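Local structure of 4-hydroxy-tetrahydrodipicolinate synthase (Methanocaldococcus jannaschii DSM 2661, 2YXG) at residues A[162-166]-A[167-171]; A[212-215]-A[216-220]. The protein probably catalyses the condensation of pyruvate with aspartate beta-semialdehyde to 4-hydroxy-tetrahydrodipicolinate, a step of lysine biosynthesis, through a Schiff-base intermediate. One frame throughout, in Å; residues are numbered along the deposited sequence.

Contact 1 (A[162-166]-A[167-171]); sequences EANPN and LSQVS
E162 and V170 meet through their aliphatic parts: CG of E162 lies 3.6 Å from CG2 of V170, the two side chains sliding past each other in opposite directions. CG stands anti to the backbone N (chi1 -170°), which carries it beside the carbonyl carbon and toward V170, and a bend at chi2 swings the carboxylate back over the loop. There OE2 takes the backbone N-H of N164 at 3.0 Å, on its anti side, and a second donor, ND2 of N133. Its other oxygen, OE1, faces the amide of Q169, whose chain crosses that of E162 at about a right angle. Shortened to an alanine here, the side chain would lose its carboxylate, and the N164 N-H and the N133 amide would probably be left without their shared acceptor, with a gap beside V170. Two residues on, N164 makes an Asx turn: its OD1 accepts from N166 N at 2.9 Å, while its ND2 is bonded to OD1 of N141. P165 sits within that turn. N166 makes a capping bond at the turn that leads into the helix. With chi1 at 170° its side chain runs out beside its own carbonyl and forward to S168, and OD1 receives both S168 N and S168 OG, each at 2.9 Å and both from the same face of the amide plane. The backbone joins in, as Q169 N donates to N166 O at 2.9 Å. The L167 side chain packs on P191 and I192, and touches L167 of a second subunit. The whole turn links barrel strand 157-162, which carries the predicted Schiff-base lysine K161, to helix 168-177; strand 129-133 flanks it through N133, and helix 189-194 packs on V170 and L167.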
loop_
_atom_site.group_PDB
_atom_site.type_symbol
_atom_site.label_atom_id
_atom_site.label_comp_id
_atom_site.label_asym_id
_atom_site.label_seq_id
_atom_site.Cartn_x
_atom_site.Cartn_y
_atom_site.Cartn_z
ATOM N N GLU A 162 -10.976 16.959 2.418
ATOM C CA GLU A 162 -9.882 15.992 2.650
ATOM C C GLU A 162 -10.385 14.579 2.729
ATOM O O GLU A 162 -11.004 14.220 3.737
ATOM C CB GLU A 162 -9.050 16.377 3.897
ATOM C CG GLU A 162 -7.730 15.550 4.090
ATOM C CD GLU A 162 -6.853 15.457 2.810
ATOM O OE1 GLU A 162 -5.938 16.303 2.694
ATOM O OE2 GLU A 162 -7.074 14.562 1.940
ATOM N N ALA A 163 -10.199 13.791 1.661
ATOM C CA ALA A 163 -10.581 12.338 1.716
ATOM C C ALA A 163 -9.449 11.340 1.991
ATOM O O ALA A 163 -9.685 10.132 1.931
ATOM C CB ALA A 163 -11.330 11.877 0.438
ATOM N N ASN A 164 -8.235 11.831 2.178
ATOM C CA ASN A 164 -7.077 11.043 2.597
ATOM C C ASN A 164 -7.392 10.669 4.030
ATOM O O ASN A 164 -7.588 11.558 4.849
ATOM C CB ASN A 164 -5.773 11.894 2.529
ATOM C CG ASN A 164 -4.498 11.113 2.917
ATOM O OD1 ASN A 164 -4.520 10.141 3.681
ATOM N ND2 ASN A 164 -3.384 11.561 2.406
ATOM N N PRO A 165 -7.441 9.343 4.331
ATOM C CA PRO A 165 -7.818 8.802 5.646
ATOM C C PRO A 165 -6.668 8.873 6.680
ATOM O O PRO A 165 -6.863 8.546 7.858
ATOM C CB PRO A 165 -8.201 7.350 5.307
ATOM C CG PRO A 165 -7.209 6.977 4.257
ATOM C CD PRO A 165 -7.096 8.259 3.381
ATOM N N ASN A 166 -5.483 9.299 6.259
ATOM C CA ASN A 166 -4.405 9.577 7.212
ATOM C C ASN A 166 -4.621 10.952 7.833
ATOM O O ASN A 166 -4.271 11.988 7.233
ATOM C CB ASN A 166 -3.024 9.483 6.553
ATOM C CG ASN A 166 -1.883 9.999 7.461
ATOM O OD1 ASN A 166 -2.078 10.436 8.622
ATOM N ND2 ASN A 166 -0.681 9.971 6.914
ATOM N N LEU A 167 -5.157 10.947 9.059
ATOM C CA LEU A 167 -5.634 12.169 9.688
ATOM C C LEU A 167 -4.552 13.044 10.204
ATOM O O LEU A 167 -4.798 14.173 10.605
ATOM C CB LEU A 167 -6.637 11.886 10.794
ATOM C CG LEU A 167 -7.945 11.254 10.286
ATOM C CD1 LEU A 167 -9.039 11.258 11.398
ATOM C CD2 LEU A 167 -8.440 11.855 8.971
ATOM N N SER A 168 -3.325 12.586 10.187
ATOM C CA SER A 168 -2.304 13.603 10.475
ATOM C C SER A 168 -2.059 14.516 9.295
ATOM O O SER A 168 -1.513 15.593 9.492
ATOM C CB SER A 168 -1.008 13.046 11.032
ATOM O OG SER A 168 -0.379 12.381 10.033
ATOM N N GLN A 169 -2.477 14.101 8.092
ATOM C CA GLN A 169 -2.545 15.086 7.025
ATOM C C GLN A 169 -3.543 16.206 7.381
ATOM O O GLN A 169 -3.296 17.373 7.069
ATOM C CB GLN A 169 -2.822 14.501 5.639
ATOM C CG GLN A 169 -2.913 15.592 4.569
ATOM C CD GLN A 169 -2.620 15.088 3.193
ATOM O OE1 GLN A 169 -3.461 15.190 2.276
ATOM N NE2 GLN A 169 -1.414 14.566 3.003
ATOM N N VAL A 170 -4.644 15.843 8.028
ATOM C CA VAL A 170 -5.595 16.818 8.499
ATOM C C VAL A 170 -4.970 17.724 9.596
ATOM O O VAL A 170 -5.190 18.949 9.599
ATOM C CB VAL A 170 -6.969 16.177 8.943
ATOM C CG1 VAL A 170 -7.765 17.124 9.877
ATOM C CG2 VAL A 170 -7.815 15.721 7.696
ATOM N N SER A 171 -4.149 17.175 10.500
ATOM C CA SER A 171 -3.633 18.121 11.456
ATOM C C SER A 171 -2.522 18.973 10.922
ATOM O O SER A 171 -2.342 20.070 11.382
ATOM C CB SER A 171 -3.411 17.592 12.888
ATOM O OG SER A 171 -2.990 16.301 12.928
#

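Contact 2 (A[212-215]-A[216-220]); sequences FVEM and VNYAL
F212 and V216 are joined by the first of a series of main-chain bonds that makes the two segments consecutive turns of one alpha-helix. V216 N reaches F212 O at 2.9 Å, nearly straight at 172°; N217 N to V213 O and Y218 N to E214 O follow, and A219 N to M215 O closes the i to i+4 series at 3.0 Å. A water also donates to V213 O at 3.0 Å and, weakly, to OD1 of N217, which makes V213 O a shared acceptor. Among the apolar contacts, CG2 of V216 is the meeting point: it approaches the F212 ring obliquely at CD2 and lies 4.0 Å from CE of M215, whose chain, extended through chi2, bends at chi3 (81°) to bring the methyl back. Polar groups also make van der Waals contacts. V213 and N217 run side by side, CG1 against ND2 at 3.6 Å. One residue on, E214 and Y218 point the same way, with E214 OE2 3.7 Å from Y218 CE2 and the carboxylate plane steeply inclined to the ring, 74° apart. These two lie towards helix 224-240, E214 on I230 and Y218 on K226, and M215 also rests on I230. F212 and V216 press inward on V200 of barrel strand 199-202, while T189 and I193 of helix 189-194 also pack on V216.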
loop_
_atom_site.group_PDB
_atom_site.type_symbol
_atom_site.label_atom_id
_atom_site.label_comp_id
_atom_site.label_asym_id
_atom_site.label_seq_id
_atom_site.Cartn_x
_atom_site.Cartn_y
_atom_site.Cartn_z
ATOM N N PHE A 212 -27.411 13.824 9.968
ATOM C CA PHE A 212 -26.053 14.282 9.742
ATOM C C PHE A 212 -25.823 15.751 10.128
ATOM O O PHE A 212 -24.888 16.030 10.820
ATOM C CB PHE A 212 -25.607 14.013 8.293
ATOM C CG PHE A 212 -24.237 13.389 8.213
ATOM C CD1 PHE A 212 -23.970 12.199 8.915
ATOM C CD2 PHE A 212 -23.211 14.003 7.504
ATOM C CE1 PHE A 212 -22.707 11.620 8.901
ATOM C CE2 PHE A 212 -21.921 13.419 7.484
ATOM C CZ PHE A 212 -21.689 12.229 8.183
ATOM N N VAL A 213 -26.687 16.663 9.697
ATOM C CA VAL A 213 -26.620 18.058 10.139
ATOM C C VAL A 213 -26.563 18.168 11.655
ATOM O O VAL A 213 -25.771 18.931 12.234
ATOM C CB VAL A 213 -27.829 18.882 9.609
ATOM C CG1 VAL A 213 -28.071 20.128 10.474
ATOM C CG2 VAL A 213 -27.653 19.162 8.080
ATOM N N GLU A 214 -27.397 17.404 12.326
ATOM C CA GLU A 214 -27.391 17.578 13.743
ATOM C C GLU A 214 -26.141 16.946 14.391
ATOM O O GLU A 214 -25.584 17.533 15.333
ATOM C CB GLU A 214 -28.746 17.220 14.354
ATOM C CG GLU A 214 -28.988 15.817 14.705
ATOM C CD GLU A 214 -30.283 15.680 15.617
ATOM O OE1 GLU A 214 -31.429 15.996 15.093
ATOM O OE2 GLU A 214 -30.116 15.284 16.838
ATOM N N MET A 215 -25.624 15.845 13.817
ATOM C CA MET A 215 -24.400 15.241 14.375
ATOM C C MET A 215 -23.245 16.243 14.228
ATOM O O MET A 215 -22.475 16.459 15.150
ATOM C CB MET A 215 -24.011 13.960 13.619
ATOM C CG MET A 215 -22.740 13.263 14.186
ATOM S SD MET A 215 -22.131 12.032 13.028
ATOM C CE MET A 215 -21.230 13.138 11.912
ATOM N N VAL A 216 -23.158 16.852 13.046
ATOM C CA VAL A 216 -22.160 17.844 12.739
ATOM C C VAL A 216 -22.242 19.098 13.618
ATOM O O VAL A 216 -21.253 19.540 14.149
ATOM C CB VAL A 216 -22.163 18.138 11.187
ATOM C CG1 VAL A 216 -21.248 19.282 10.823
ATOM C CG2 VAL A 216 -21.640 16.895 10.463
ATOM N N ASN A 217 -23.442 19.644 13.797
ATOM C CA ASN A 217 -23.642 20.772 14.732
ATOM C C ASN A 217 -23.213 20.412 16.148
ATOM O O ASN A 217 -22.607 21.248 16.832
ATOM C CB ASN A 217 -25.089 21.251 14.728
ATOM C CG ASN A 217 -25.432 22.064 13.487
ATOM O OD1 ASN A 217 -24.556 22.635 12.835
ATOM N ND2 ASN A 217 -26.715 22.123 13.161
ATOM N N TYR A 218 -23.493 19.177 16.600
ATOM C CA TYR A 218 -22.984 18.776 17.947
ATOM C C TYR A 218 -21.454 18.763 17.988
ATOM O O TYR A 218 -20.848 19.265 18.936
ATOM C CB TYR A 218 -23.478 17.387 18.398
ATOM C CG TYR A 218 -24.903 17.334 18.837
ATOM C CD1 TYR A 218 -25.419 18.282 19.730
ATOM C CD2 TYR A 218 -25.748 16.310 18.370
ATOM C CE1 TYR A 218 -26.761 18.230 20.123
ATOM C CE2 TYR A 218 -27.083 16.234 18.769
ATOM C CZ TYR A 218 -27.594 17.180 19.639
ATOM O OH TYR A 218 -28.946 17.074 20.042
ATOM N N ALA A 219 -20.839 18.143 16.976
ATOM C CA ALA A 219 -19.391 18.085 16.907
ATOM C C ALA A 219 -18.797 19.497 16.769
ATOM O O ALA A 219 -17.760 19.777 17.377
ATOM C CB ALA A 219 -18.921 17.158 15.761
ATOM N N LEU A 220 -19.443 20.352 15.965
ATOM C CA LEU A 220 -19.072 21.762 15.854
ATOM C C LEU A 220 -19.154 22.518 17.176
ATOM O O LEU A 220 -18.235 23.273 17.478
ATOM C CB LEU A 220 -19.884 22.499 14.786
ATOM C CG LEU A 220 -19.434 22.173 13.353
ATOM C CD1 LEU A 220 -20.474 22.720 12.339
ATOM C CD2 LEU A 220 -17.989 22.711 13.062
HETATM O O HOH W 1 -24.380 20.877 10.406
#

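Overall arrangement
Contact 1 is the more buried of the two and sits next to the predicted catalytic residues, in a loop joining a barrel strand to its helix; contact 2 lies within one helix on the outside of the barrel, partly open to solvent. Their centres are about 20 Å apart and their nearest atoms about 12 Å, so they do not touch, yet both pack against helix 189-194. The chemistry follows the place: 162-171 relies on side-chain acceptors that hold a turn and cap a helix start, whereas 212-220 relies on regular backbone bonds with apolar residues facing inward. Contact 1 also reaches a second subunit; contact 2 meets no other chain of the tetramer.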